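Local coordinates for SusD superfamily protein (Bacteroides fragilis, PDB 3L22), which probably binds carbohydrate at the outer membrane, as do relatives in the SusD family, and carries bound zinc ions in the crystal, at residues G403-K408 and T414-P419; D50-D55 and Y70-G75; A127-N132 and R395-M400; V210-N215 and I399-E404; A79-T84 and N133-P138. One frame throughout, in Å; residues are numbered along the deposited sequence.

Interaction 1 (G403-K408 and T414-P419). With ZN (zinc ion), chain F.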
# COMPACT_ATOMS: atom_id res chain seq x y z
N GLY A 403 -1.23 8.12 -13.93
CA GLY A 403 -1.26 9.50 -14.38
C GLY A 403 -2.68 10.03 -14.60
O GLY A 403 -2.86 10.95 -15.38
N GLU A 404 -3.66 9.46 -13.90
CA GLU A 404 -5.03 9.89 -14.03
C GLU A 404 -5.32 11.08 -13.15
O GLU A 404 -4.64 11.31 -12.13
CB GLU A 404 -6.00 8.75 -13.66
CG GLU A 404 -5.91 7.50 -14.58
CD GLU A 404 -6.63 6.25 -14.03
OE1 GLU A 404 -7.31 6.31 -12.96
OE2 GLU A 404 -6.55 5.20 -14.72
N HIS A 405 -6.34 11.85 -13.52
CA HIS A 405 -6.84 12.90 -12.65
C HIS A 405 -7.51 12.30 -11.41
O HIS A 405 -8.18 11.30 -11.51
CB HIS A 405 -7.88 13.78 -13.36
CG HIS A 405 -7.32 14.64 -14.44
ND1 HIS A 405 -7.23 16.02 -14.33
CD2 HIS A 405 -6.85 14.33 -15.67
CE1 HIS A 405 -6.72 16.51 -15.44
NE2 HIS A 405 -6.49 15.51 -16.27
N PHE A 406 -7.34 12.95 -10.27
CA PHE A 406 -8.13 12.66 -9.09
C PHE A 406 -9.40 13.48 -9.25
O PHE A 406 -9.34 14.73 -9.18
CB PHE A 406 -7.39 13.09 -7.83
CG PHE A 406 -6.16 12.28 -7.54
CD1 PHE A 406 -4.92 12.66 -8.04
CD2 PHE A 406 -6.25 11.15 -6.76
CE1 PHE A 406 -3.77 11.90 -7.71
CE2 PHE A 406 -5.14 10.39 -6.47
CZ PHE A 406 -3.90 10.77 -6.94
N ILE A 407 -10.51 12.80 -9.47
CA ILE A 407 -11.81 13.44 -9.72
C ILE A 407 -12.83 12.99 -8.70
O ILE A 407 -13.19 11.80 -8.63
CB ILE A 407 -12.33 13.16 -11.16
CG1 ILE A 407 -11.29 13.65 -12.18
CG2 ILE A 407 -13.74 13.84 -11.39
CD1 ILE A 407 -11.67 13.43 -13.68
N LYS A 408 -13.27 13.93 -7.87
CA LYS A 408 -14.22 13.62 -6.82
C LYS A 408 -15.42 14.57 -6.91
O LYS A 408 -15.36 15.71 -6.47
CB LYS A 408 -13.54 13.66 -5.43
CG LYS A 408 -12.09 13.15 -5.43
CD LYS A 408 -11.47 13.15 -4.05
CE LYS A 408 -9.96 12.84 -4.10
NZ LYS A 408 -9.35 12.57 -2.77
N THR A 414 -16.51 19.94 -6.80
CA THR A 414 -15.79 18.83 -7.42
C THR A 414 -14.29 19.07 -7.31
O THR A 414 -13.82 20.14 -7.67
CB THR A 414 -16.21 18.67 -8.90
OG1 THR A 414 -17.54 18.21 -8.92
CG2 THR A 414 -15.33 17.66 -9.67
N ILE A 415 -13.58 18.08 -6.78
CA ILE A 415 -12.16 18.02 -6.78
C ILE A 415 -11.70 17.43 -8.11
O ILE A 415 -12.21 16.39 -8.54
CB ILE A 415 -11.66 17.17 -5.60
CG1 ILE A 415 -12.05 17.86 -4.28
CG2 ILE A 415 -10.12 16.98 -5.62
CD1 ILE A 415 -12.06 16.91 -3.09
N ASN A 416 -10.80 18.12 -8.79
CA ASN A 416 -10.29 17.68 -10.09
C ASN A 416 -8.85 18.13 -10.21
O ASN A 416 -8.56 19.29 -10.57
CB ASN A 416 -11.17 18.25 -11.24
CG ASN A 416 -10.79 17.66 -12.62
OD1 ASN A 416 -9.81 16.95 -12.76
ND2 ASN A 416 -11.58 17.96 -13.63
N VAL A 417 -7.94 17.22 -9.88
CA VAL A 417 -6.51 17.53 -9.79
C VAL A 417 -5.76 16.57 -10.69
O VAL A 417 -5.90 15.34 -10.58
CB VAL A 417 -6.01 17.45 -8.33
CG1 VAL A 417 -4.51 17.89 -8.23
CG2 VAL A 417 -6.87 18.34 -7.44
N GLY A 418 -4.97 17.14 -11.59
CA GLY A 418 -4.21 16.36 -12.57
C GLY A 418 -2.72 16.55 -12.46
O GLY A 418 -2.25 17.39 -11.69
N PRO A 419 -1.96 15.79 -13.25
CA PRO A 419 -0.52 15.80 -13.06
C PRO A 419 0.19 17.12 -13.30
O PRO A 419 1.27 17.28 -12.78
CB PRO A 419 -0.00 14.73 -14.03
CG PRO A 419 -1.15 13.96 -14.43
CD PRO A 419 -2.37 14.79 -14.24
ZN ZN F . -5.47 16.20 -17.62
O HOH W 1 -6.58 14.87 -18.93

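Interaction 2 (D50-D55 and Y70-G75)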
# COMPACT_ATOMS: atom_id res chain seq x y z
N ASP A 50 -6.32 5.86 0.72
CA ASP A 50 -7.75 5.87 0.48
C ASP A 50 -8.30 7.26 0.41
O ASP A 50 -9.16 7.53 -0.42
CB ASP A 50 -8.48 5.04 1.51
CG ASP A 50 -8.19 3.55 1.32
OD1 ASP A 50 -8.62 2.99 0.26
OD2 ASP A 50 -7.44 2.98 2.16
N ASN A 51 -7.82 8.15 1.28
CA ASN A 51 -8.23 9.55 1.23
C ASN A 51 -7.85 10.25 -0.08
O ASN A 51 -8.60 11.10 -0.58
CB ASN A 51 -7.65 10.33 2.41
CG ASN A 51 -8.54 10.23 3.66
OD1 ASN A 51 -9.39 11.09 3.88
ND2 ASN A 51 -8.37 9.16 4.45
N ARG A 52 -6.71 9.90 -0.66
CA ARG A 52 -6.33 10.44 -1.96
C ARG A 52 -7.23 9.98 -3.06
O ARG A 52 -7.46 10.73 -4.01
CB ARG A 52 -4.85 10.19 -2.26
CG ARG A 52 -3.96 11.06 -1.39
CD ARG A 52 -2.44 10.88 -1.56
NE ARG A 52 -1.92 10.95 -2.93
CZ ARG A 52 -1.69 12.06 -3.64
NH1 ARG A 52 -1.96 13.28 -3.17
NH2 ARG A 52 -1.17 11.94 -4.87
N GLY A 53 -7.82 8.81 -2.91
CA GLY A 53 -8.75 8.27 -3.86
C GLY A 53 -10.15 8.86 -3.90
O GLY A 53 -10.42 9.89 -3.27
N ASP A 54 -11.02 8.17 -4.61
CA ASP A 54 -12.31 8.66 -5.02
C ASP A 54 -13.45 7.67 -4.68
O ASP A 54 -14.59 7.84 -5.15
CB ASP A 54 -12.26 8.93 -6.53
CG ASP A 54 -11.90 7.67 -7.34
OD1 ASP A 54 -11.71 6.58 -6.75
OD2 ASP A 54 -11.76 7.76 -8.58
N ASP A 55 -13.16 6.70 -3.84
CA ASP A 55 -14.13 5.66 -3.48
C ASP A 55 -14.69 5.79 -2.07
O ASP A 55 -15.74 5.21 -1.77
CB ASP A 55 -13.49 4.31 -3.71
CG ASP A 55 -13.29 4.03 -5.20
OD1 ASP A 55 -14.16 4.46 -6.02
OD2 ASP A 55 -12.29 3.37 -5.54
N TYR A 70 -7.66 14.34 1.77
CA TYR A 70 -8.84 14.05 0.94
C TYR A 70 -9.10 15.15 -0.09
O TYR A 70 -9.38 14.88 -1.25
CB TYR A 70 -10.11 13.84 1.77
CG TYR A 70 -11.31 13.60 0.84
CD1 TYR A 70 -11.47 12.38 0.18
CD2 TYR A 70 -12.25 14.61 0.60
CE1 TYR A 70 -12.53 12.17 -0.73
CE2 TYR A 70 -13.32 14.41 -0.29
CZ TYR A 70 -13.45 13.20 -0.96
OH TYR A 70 -14.49 13.00 -1.83
N ASN A 71 -8.99 16.39 0.38
CA ASN A 71 -9.21 17.57 -0.44
C ASN A 71 -8.04 17.94 -1.34
O ASN A 71 -8.09 18.96 -2.03
CB ASN A 71 -9.56 18.74 0.47
CG ASN A 71 -10.96 18.67 1.01
OD1 ASN A 71 -11.85 18.04 0.43
ND2 ASN A 71 -11.19 19.37 2.12
N MSE A 72 -7.00 17.13 -1.35
CA MSE A 72 -5.86 17.36 -2.25
C MSE A 72 -5.27 18.74 -1.97
O MSE A 72 -5.00 19.52 -2.88
CB MSE A 72 -6.24 17.20 -3.73
CG MSE A 72 -6.95 15.93 -4.05
SE MSE A 72 -5.93 14.31 -3.68
CE MSE A 72 -4.63 14.44 -5.12
N ASN A 73 -5.03 19.00 -0.69
CA ASN A 73 -4.63 20.31 -0.25
C ASN A 73 -3.48 20.25 0.76
O ASN A 73 -3.35 21.14 1.57
CB ASN A 73 -5.84 21.04 0.36
CG ASN A 73 -5.62 22.53 0.50
OD1 ASN A 73 -5.10 23.17 -0.40
ND2 ASN A 73 -6.00 23.09 1.65
N VAL A 74 -2.64 19.23 0.69
CA VAL A 74 -1.59 19.04 1.69
C VAL A 74 -0.42 19.97 1.40
O VAL A 74 0.05 20.05 0.24
CB VAL A 74 -1.10 17.58 1.77
CG1 VAL A 74 0.17 17.50 2.59
CG2 VAL A 74 -2.21 16.70 2.36
N GLY A 75 -0.00 20.70 2.44
CA GLY A 75 1.10 21.66 2.38
C GLY A 75 2.31 21.20 3.18
O GLY A 75 2.35 20.08 3.68

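Interaction 3 (A127-N132 and R395-M400)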
# COMPACT_ATOMS: atom_id res chain seq x y z
N ALA A 127 9.15 1.13 2.30
CA ALA A 127 9.11 2.50 2.79
C ALA A 127 9.34 3.48 1.63
O ALA A 127 8.55 4.42 1.42
CB ALA A 127 10.14 2.69 3.89
N TYR A 128 10.38 3.23 0.84
CA TYR A 128 10.64 4.06 -0.35
C TYR A 128 9.50 4.01 -1.36
O TYR A 128 9.21 5.02 -2.02
CB TYR A 128 11.98 3.70 -1.02
CG TYR A 128 13.15 4.37 -0.34
CD1 TYR A 128 13.28 5.76 -0.37
CD2 TYR A 128 14.12 3.63 0.37
CE1 TYR A 128 14.32 6.40 0.27
CE2 TYR A 128 15.20 4.29 1.01
CZ TYR A 128 15.28 5.68 0.95
OH TYR A 128 16.27 6.37 1.58
N TYR A 129 8.87 2.84 -1.51
CA TYR A 129 7.77 2.71 -2.45
C TYR A 129 6.60 3.66 -2.11
O TYR A 129 6.03 4.32 -2.99
CB TYR A 129 7.30 1.24 -2.51
CG TYR A 129 5.97 1.06 -3.17
CD1 TYR A 129 5.87 0.94 -4.55
CD2 TYR A 129 4.81 1.00 -2.43
CE1 TYR A 129 4.66 0.77 -5.18
CE2 TYR A 129 3.56 0.84 -3.06
CZ TYR A 129 3.49 0.72 -4.42
OH TYR A 129 2.28 0.54 -5.06
N TYR A 130 6.23 3.69 -0.83
CA TYR A 130 5.17 4.60 -0.42
C TYR A 130 5.56 6.10 -0.56
O TYR A 130 4.74 6.88 -1.04
CB TYR A 130 4.67 4.24 0.98
CG TYR A 130 3.84 2.96 1.00
CD1 TYR A 130 2.66 2.87 0.26
CD2 TYR A 130 4.22 1.88 1.78
CE1 TYR A 130 1.89 1.72 0.29
CE2 TYR A 130 3.47 0.72 1.81
CZ TYR A 130 2.29 0.65 1.08
OH TYR A 130 1.53 -0.48 1.10
N LEU A 131 6.79 6.46 -0.25
CA LEU A 131 7.26 7.83 -0.49
C LEU A 131 7.19 8.19 -1.99
O LEU A 131 6.78 9.30 -2.36
CB LEU A 131 8.68 8.03 0.03
CG LEU A 131 8.97 7.90 1.54
CD1 LEU A 131 10.47 8.03 1.78
CD2 LEU A 131 8.14 8.98 2.33
N ASN A 132 7.47 7.21 -2.84
CA ASN A 132 7.51 7.43 -4.28
C ASN A 132 6.11 7.61 -4.87
O ASN A 132 5.98 7.96 -6.04
CB ASN A 132 8.20 6.26 -5.02
CG ASN A 132 9.14 6.70 -6.12
OD1 ASN A 132 9.69 7.80 -6.08
ND2 ASN A 132 9.36 5.82 -7.13
N ARG A 395 -6.18 2.73 -3.57
CA ARG A 395 -6.81 3.47 -4.65
C ARG A 395 -6.02 4.69 -5.18
O ARG A 395 -5.89 4.91 -6.41
CB ARG A 395 -8.21 3.88 -4.22
CG ARG A 395 -8.95 4.71 -5.26
CD ARG A 395 -9.15 3.93 -6.55
NE ARG A 395 -9.84 4.71 -7.56
CZ ARG A 395 -9.66 4.59 -8.87
NH1 ARG A 395 -8.85 3.68 -9.40
NH2 ARG A 395 -10.33 5.39 -9.68
N GLY A 396 -5.53 5.50 -4.26
CA GLY A 396 -4.78 6.70 -4.61
C GLY A 396 -3.46 6.37 -5.29
O GLY A 396 -2.92 7.21 -6.01
N ILE A 397 -2.94 5.16 -5.07
CA ILE A 397 -1.73 4.72 -5.78
C ILE A 397 -2.09 4.34 -7.23
O ILE A 397 -1.38 4.71 -8.16
CB ILE A 397 -1.04 3.54 -5.07
CG1 ILE A 397 -0.53 4.02 -3.70
CG2 ILE A 397 0.06 2.98 -5.93
CD1 ILE A 397 0.03 2.93 -2.76
N ASP A 398 -3.19 3.62 -7.43
CA ASP A 398 -3.55 3.20 -8.79
C ASP A 398 -3.84 4.42 -9.67
O ASP A 398 -3.38 4.49 -10.83
CB ASP A 398 -4.74 2.23 -8.77
CG ASP A 398 -4.37 0.80 -8.38
OD1 ASP A 398 -3.15 0.42 -8.33
OD2 ASP A 398 -5.31 0.00 -8.13
N ILE A 399 -4.53 5.42 -9.11
CA ILE A 399 -4.84 6.64 -9.86
C ILE A 399 -3.54 7.36 -10.28
O ILE A 399 -3.33 7.76 -11.44
CB ILE A 399 -5.70 7.60 -9.01
CG1 ILE A 399 -7.12 7.02 -8.82
CG2 ILE A 399 -5.78 8.99 -9.65
CD1 ILE A 399 -8.02 7.70 -7.71
N MSE A 400 -2.67 7.53 -9.29
CA MSE A 400 -1.46 8.27 -9.51
C MSE A 400 -0.51 7.54 -10.47
O MSE A 400 0.01 8.18 -11.37
CB MSE A 400 -0.73 8.55 -8.22
CG MSE A 400 0.26 9.69 -8.35
SE MSE A 400 1.07 9.82 -6.62
CE MSE A 400 1.71 11.67 -6.73

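Interaction 4 (V210-N215 and I399-E404). With EDO (1,2-ethanediol), chain B.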
# COMPACT_ATOMS: atom_id res chain seq x y z
N VAL A 210 5.94 -2.20 -8.61
CA VAL A 210 6.93 -1.30 -9.12
C VAL A 210 6.97 -1.38 -10.64
O VAL A 210 6.93 -0.36 -11.32
CB VAL A 210 8.32 -1.56 -8.51
CG1 VAL A 210 9.43 -0.84 -9.27
CG2 VAL A 210 8.31 -1.14 -7.03
N TYR A 211 7.06 -2.58 -11.19
CA TYR A 211 7.11 -2.71 -12.64
C TYR A 211 5.85 -2.19 -13.31
O TYR A 211 5.93 -1.56 -14.36
CB TYR A 211 7.44 -4.13 -13.07
CG TYR A 211 8.92 -4.53 -12.99
CD1 TYR A 211 9.92 -3.73 -13.55
CD2 TYR A 211 9.31 -5.73 -12.39
CE1 TYR A 211 11.26 -4.11 -13.53
CE2 TYR A 211 10.65 -6.11 -12.37
CZ TYR A 211 11.61 -5.30 -12.92
OH TYR A 211 12.94 -5.67 -12.93
N MSE A 212 4.68 -2.37 -12.70
CA MSE A 212 3.46 -1.77 -13.28
C MSE A 212 3.53 -0.25 -13.34
O MSE A 212 3.10 0.36 -14.33
CB MSE A 212 2.21 -2.21 -12.52
CG MSE A 212 1.91 -3.65 -12.74
SE MSE A 212 0.42 -4.23 -11.62
CE MSE A 212 -1.00 -3.54 -12.54
N ALA A 213 4.09 0.36 -12.30
CA ALA A 213 4.22 1.83 -12.25
C ALA A 213 5.14 2.33 -13.39
O ALA A 213 5.10 3.52 -13.76
CB ALA A 213 4.76 2.28 -10.84
N MSE A 214 5.98 1.42 -13.92
CA MSE A 214 6.93 1.75 -14.98
C MSE A 214 6.46 1.25 -16.36
O MSE A 214 7.20 1.32 -17.33
CB MSE A 214 8.30 1.17 -14.63
CG MSE A 214 8.83 1.61 -13.25
SE MSE A 214 10.45 0.67 -12.73
CE MSE A 214 11.74 1.89 -13.52
N ASN A 215 5.22 0.79 -16.44
CA ASN A 215 4.65 0.20 -17.64
C ASN A 215 5.43 -1.00 -18.15
O ASN A 215 5.39 -1.28 -19.30
CB ASN A 215 4.47 1.26 -18.76
CG ASN A 215 3.27 2.17 -18.52
OD1 ASN A 215 2.82 2.36 -17.39
ND2 ASN A 215 2.74 2.72 -19.60
N ILE A 399 -4.53 5.42 -9.11
CA ILE A 399 -4.84 6.64 -9.86
C ILE A 399 -3.54 7.36 -10.28
O ILE A 399 -3.33 7.76 -11.44
CB ILE A 399 -5.70 7.60 -9.01
CG1 ILE A 399 -7.12 7.02 -8.82
CG2 ILE A 399 -5.78 8.99 -9.65
CD1 ILE A 399 -8.02 7.70 -7.71
N MSE A 400 -2.67 7.53 -9.29
CA MSE A 400 -1.46 8.27 -9.51
C MSE A 400 -0.51 7.54 -10.47
O MSE A 400 0.01 8.18 -11.37
CB MSE A 400 -0.73 8.55 -8.22
CG MSE A 400 0.26 9.69 -8.35
SE MSE A 400 1.07 9.82 -6.62
CE MSE A 400 1.71 11.67 -6.73
N ARG A 401 -0.29 6.25 -10.31
CA ARG A 401 0.69 5.57 -11.17
C ARG A 401 0.25 5.60 -12.61
O ARG A 401 1.08 5.75 -13.53
CB ARG A 401 1.03 4.16 -10.71
CG ARG A 401 -0.06 3.13 -10.85
CD ARG A 401 0.51 1.75 -10.59
NE ARG A 401 -0.58 0.79 -10.43
CZ ARG A 401 -1.26 0.20 -11.40
NH1 ARG A 401 -0.99 0.39 -12.68
NH2 ARG A 401 -2.24 -0.61 -11.07
N ARG A 402 -1.07 5.54 -12.83
CA ARG A 402 -1.59 5.68 -14.18
C ARG A 402 -1.65 7.12 -14.71
O ARG A 402 -2.06 7.31 -15.81
CB ARG A 402 -2.93 4.98 -14.31
CG ARG A 402 -2.83 3.46 -14.18
CD ARG A 402 -4.08 2.77 -14.69
NE ARG A 402 -5.23 2.87 -13.78
CZ ARG A 402 -5.58 1.94 -12.89
NH1 ARG A 402 -4.86 0.85 -12.69
NH2 ARG A 402 -6.68 2.13 -12.15
N GLY A 403 -1.23 8.12 -13.93
CA GLY A 403 -1.26 9.50 -14.38
C GLY A 403 -2.68 10.03 -14.60
O GLY A 403 -2.86 10.95 -15.38
N GLU A 404 -3.66 9.46 -13.90
CA GLU A 404 -5.03 9.89 -14.03
C GLU A 404 -5.32 11.08 -13.15
O GLU A 404 -4.64 11.31 -12.13
CB GLU A 404 -6.00 8.75 -13.66
CG GLU A 404 -5.91 7.50 -14.58
CD GLU A 404 -6.63 6.25 -14.03
OE1 GLU A 404 -7.31 6.31 -12.96
OE2 GLU A 404 -6.55 5.20 -14.72
C1 EDO B . -1.31 -2.05 -7.28
O1 EDO B . -2.27 -2.86 -6.63
C2 EDO B . -1.06 -0.71 -6.55
O2 EDO B . -0.19 0.02 -7.46
O HOH W 2 0.94 2.05 -14.04
O HOH W 3 3.77 5.68 -12.92

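Interaction 5 (A79-T84 and N133-P138)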
# COMPACT_ATOMS: atom_id res chain seq x y z
N ALA A 79 0.31 17.72 9.35
CA ALA A 79 0.76 16.63 10.22
C ALA A 79 1.02 15.34 9.46
O ALA A 79 2.01 14.65 9.72
CB ALA A 79 -0.24 16.39 11.37
N GLU A 80 0.14 14.99 8.52
CA GLU A 80 0.30 13.72 7.81
C GLU A 80 1.53 13.72 6.88
O GLU A 80 2.12 12.67 6.63
CB GLU A 80 -0.98 13.32 7.05
CG GLU A 80 -1.47 14.26 5.95
CD GLU A 80 -2.56 15.22 6.45
OE1 GLU A 80 -2.39 15.79 7.56
OE2 GLU A 80 -3.55 15.42 5.71
N ASN A 81 1.92 14.90 6.40
CA ASN A 81 3.12 15.06 5.59
C ASN A 81 4.39 14.92 6.46
O ASN A 81 5.23 14.11 6.18
CB ASN A 81 3.03 16.41 4.84
CG ASN A 81 4.09 16.57 3.75
OD1 ASN A 81 4.97 15.71 3.55
ND2 ASN A 81 4.03 17.73 3.05
N ALA A 82 4.48 15.68 7.54
CA ALA A 82 5.59 15.60 8.47
C ALA A 82 5.73 14.19 9.07
O ALA A 82 6.85 13.64 9.15
CB ALA A 82 5.40 16.64 9.59
N ASP A 83 4.62 13.60 9.45
CA ASP A 83 4.66 12.28 10.05
C ASP A 83 5.05 11.19 9.06
O ASP A 83 5.86 10.35 9.40
CB ASP A 83 3.34 11.89 10.69
CG ASP A 83 2.96 12.78 11.90
OD1 ASP A 83 3.79 13.57 12.41
OD2 ASP A 83 1.77 12.69 12.29
N THR A 84 4.47 11.20 7.86
CA THR A 84 4.83 10.19 6.88
C THR A 84 6.32 10.25 6.59
O THR A 84 7.01 9.23 6.57
CB THR A 84 4.04 10.38 5.57
OG1 THR A 84 2.64 10.22 5.85
CG2 THR A 84 4.53 9.36 4.51
N ASN A 133 5.08 7.31 -4.08
CA ASN A 133 3.69 7.50 -4.48
C ASN A 133 3.00 8.67 -3.79
O ASN A 133 1.75 8.78 -3.83
CB ASN A 133 2.92 6.20 -4.25
CG ASN A 133 3.20 5.16 -5.32
OD1 ASN A 133 2.65 5.27 -6.43
ND2 ASN A 133 4.07 4.18 -5.02
N LEU A 134 3.80 9.59 -3.23
CA LEU A 134 3.31 10.85 -2.64
C LEU A 134 4.02 12.11 -3.18
O LEU A 134 3.35 13.07 -3.56
CB LEU A 134 3.42 10.81 -1.12
CG LEU A 134 2.46 9.82 -0.44
CD1 LEU A 134 2.88 9.57 1.02
CD2 LEU A 134 1.00 10.31 -0.57
N TYR A 135 5.35 12.08 -3.24
CA TYR A 135 6.14 13.28 -3.50
C TYR A 135 6.43 13.60 -4.99
O TYR A 135 6.33 14.73 -5.37
CB TYR A 135 7.41 13.24 -2.63
CG TYR A 135 7.02 13.25 -1.16
CD1 TYR A 135 6.66 14.45 -0.52
CD2 TYR A 135 6.96 12.07 -0.42
CE1 TYR A 135 6.26 14.47 0.83
CE2 TYR A 135 6.54 12.09 0.92
CZ TYR A 135 6.21 13.27 1.55
OH TYR A 135 5.83 13.26 2.87
N PRO A 136 6.72 12.59 -5.84
CA PRO A 136 7.02 12.97 -7.20
C PRO A 136 5.83 12.85 -8.13
O PRO A 136 4.92 12.04 -7.89
CB PRO A 136 8.04 11.93 -7.63
CG PRO A 136 7.58 10.70 -6.93
CD PRO A 136 7.08 11.18 -5.59
N THR A 137 5.88 13.60 -9.22
CA THR A 137 5.07 13.29 -10.37
C THR A 137 5.31 11.83 -10.74
O THR A 137 6.46 11.39 -10.71
CB THR A 137 5.47 14.20 -11.54
OG1 THR A 137 5.26 15.54 -11.15
CG2 THR A 137 4.67 13.91 -12.83
N PRO A 138 4.25 11.08 -11.11
CA PRO A 138 4.44 9.67 -11.43
C PRO A 138 5.33 9.42 -12.64
O PRO A 138 5.42 10.22 -13.56
CB PRO A 138 3.01 9.17 -11.70
CG PRO A 138 2.27 10.39 -12.10
CD PRO A 138 2.82 11.43 -11.19

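Interaction 1 (G403-K408 and T414-P419)
Phe406 pairs with Val417 and Lys408 with Ile415 across an antiparallel beta hairpin, whose strands 406-408 and 414-417 run at 173° to each other and approach to 4.6 Å between axes. Both are hydrogen-bonded pairs: Phe406 N lies 2.8 Å from Val417 O, Val417 N 2.9 Å from Phe406 O, and Lys408 and Ile415 exchange a like pair of bonds. Ile407 and Asn416 between them form the non-hydrogen-bonded pair and lie side by side on one face. On the other, Lys408 CD meets Ile415 CD1 at 3.9 Å, and the extended lysine carries NZ on to Tyr70 O. The His405 ring is modelled in two conformers, and its contacts hold for the one given. Asn416, with chi1 at -172°, brings OD1 within 3.2 Å of His405 ND1, a weak bond bent to 126°. Gly418 CA sits over one ring face in a CH-pi contact. His405 NE2 points at a zinc ion that also binds a water; the modelled 1.8 Å from NE2 to zinc is short and doubtful.

Interaction 2 (D50-D55 and Y70-G75)
Tyr70 lies against the end of helix 44-52, crossing Asn51 at about a right angle with ring and amide planes 81° apart. Its CB meets Asn51 OD1, an oxygen hydrogen-bonded to Asn58 ND2, at 3.5 Å. CG lies 4.0 Å from Asn51 O, and the next ring atom, CD1, closes to 3.2 Å from that same oxygen. CE1 then reaches Gly53 O at 4.0 Å. A chi1 of 177° directs the ring past these two carbonyls. Asn51 O also receives a CA-H...O contact from Tyr70 CA at 3.3 Å, almost straight at 169°. Two residues on, selenomethionine Met72, the positive-phi residue of a Schellman motif, folds back through bends at chi2 and chi3 until CE touches Arg52 NH1 at 3.5 Å; the arginine's NH2 bonds Tyr424 O. No hydrogen bond joins the two segments, so the fit rests on packing. Met72 also packs on Phe406 and Val417 of the two hairpin strands, while Tyr70 touches Ile57 of strand 56-58 and Ile415 of strand 414-417.

Interaction 3 (A127-N132 and R395-M400)
Ile397 points from helix 395-401 toward two successive tyrosines near the end of helix 113-131, and its two branches divide the work. CD1 meets the edge of the Tyr130 ring, near the ring plane, at 3.8 Å from CE1. The same methyl lies 4.1 Å from Tyr129 CE2. The second branch, CG2, touches Tyr129 OH at 3.4 Å. Ile397 CG1 is anti to its carbonyl carbon (chi1 -65°) and the chain runs on extended (chi2 172°), which carries CD1 out to touch both rings. The tyrosines brace one another, for Tyr129 CD2 lies 3.9 Å above the plane of Tyr130, over the ring centre. This small cluster is the tight part. Around it the helices stand apart: the nearest CA atoms, of Tyr130 and Ile397, are 8.7 Å from each other. Toward the more open side of helix 395-401, partly exposed Arg395 forms a salt bridge with Asp54, with Ile399 CG1 3.5 Å above the centre of its guanidinium plane. With no hydrogen bond crossing between the segments and only 133 Å² buried, the contact is essentially apolar and depends on shape; the Tyr129 hydroxyl, facing a methyl here, has weak hydrogen bonds to Arg209 and to a bound 1,2-ethanediol, probably from the crystallisation liquor.

Interaction 4 (V210-N215 and I399-E404)
Arg401 presents one guanidinium face to selenomethionine Met212, whose CB stands 4.0 Å above the plane, offset toward the rim. The Met212 chain bends at chi3, and its CE comes 3.5 Å from Arg401 NH2. At the guanidinium edge, in plane, lies a water that accepts from Arg401 NH1 at 2.9 Å and donates to Met212 O at 2.8 Å. O2 of a 1,2-ethanediol, probably from the crystallisation liquor, also at the edge, accepts a hydrogen bond from Arg401 NE at 3.1 Å. The group is further held by salt bridges from NH2 to Glu336 and Asp398. Arg401 CG sits between the backbone N and the carbonyl carbon (chi1 70°); the chain then runs extended alongside Ala213, whose CB lies 4.2 Å from Arg401 CB. A second water donates both to Ala213 O, at 2.7 Å, and to Arg401 O, at 2.8 Å, tying the backbones at the ends of helices 200-213 and 395-401. Schellman motifs close both helices, with Asn215 and Gly403 as their positive-phi residues. No direct hydrogen bond links the segments: water serves the carbonyl oxygens of the helix ends, and a buried arginine beside such an end, paired with carboxylates, would probably be favourable.

Interaction 5 (A79-T84 and N133-P138)
Tyr135 OH donates to Asn81 OD1 at 2.7 Å, the one hydrogen bond between these segments. The C=O...donor angle is 154° and the hydroxyl is tilted 23° from the carbonyl plane, while OD1 itself lies in the plane of the tyrosine ring, at its edge. With chi1 at -169° the Asn81 amide extends toward the 133-138 loop; ND2 at its other end bonds Gly75 O and Pro427 O, so every polar atom of this buried amide has a partner. One turn along, Thr84 and Leu134 meet tip to tip, CG2 to CD1 at 3.9 Å. The threonine's rotation is set by Glu80 O, which accepts from Thr84 OG1 at 2.6 Å as well as from Thr84 N at 3.0 Å; OG1 also bonds Ser45 OG. With OG1 turned back to that carbonyl, the methyl is the branch presented to the leucine. The contact therefore pairs a polar link with an apolar one. It joins the first turns of helix 79-103 to the loop leaving helix 113-131; Leu134 also packs on Val48 and Phe49 of helix 44-52, and Trp85 meets the Tyr135 ring edge-to-face.

Overall arrangement
Following the chain from the N terminus, interaction 2 closes first, joining the end of helix 44-52 to the turn after helix 67-70. Interaction 5 opens at 79-84, but interaction 3 opens at 127-132 before 133-138 closes it, so these two cross. Interaction 3 spans more than 260 residues to helix 395-401; interaction 4 leaves from 210-215 and ends on the same helix, sharing Ile399 and Met400. Both thus tie helices of the N-terminal half of the chain to one near its C terminus. Interaction 1 follows at once, a short hairpin sharing Gly403 and Glu404 with interaction 4. Contacts of Asp54 with Arg395 join interactions 2 and 3, making helix 395-401 a common meeting point.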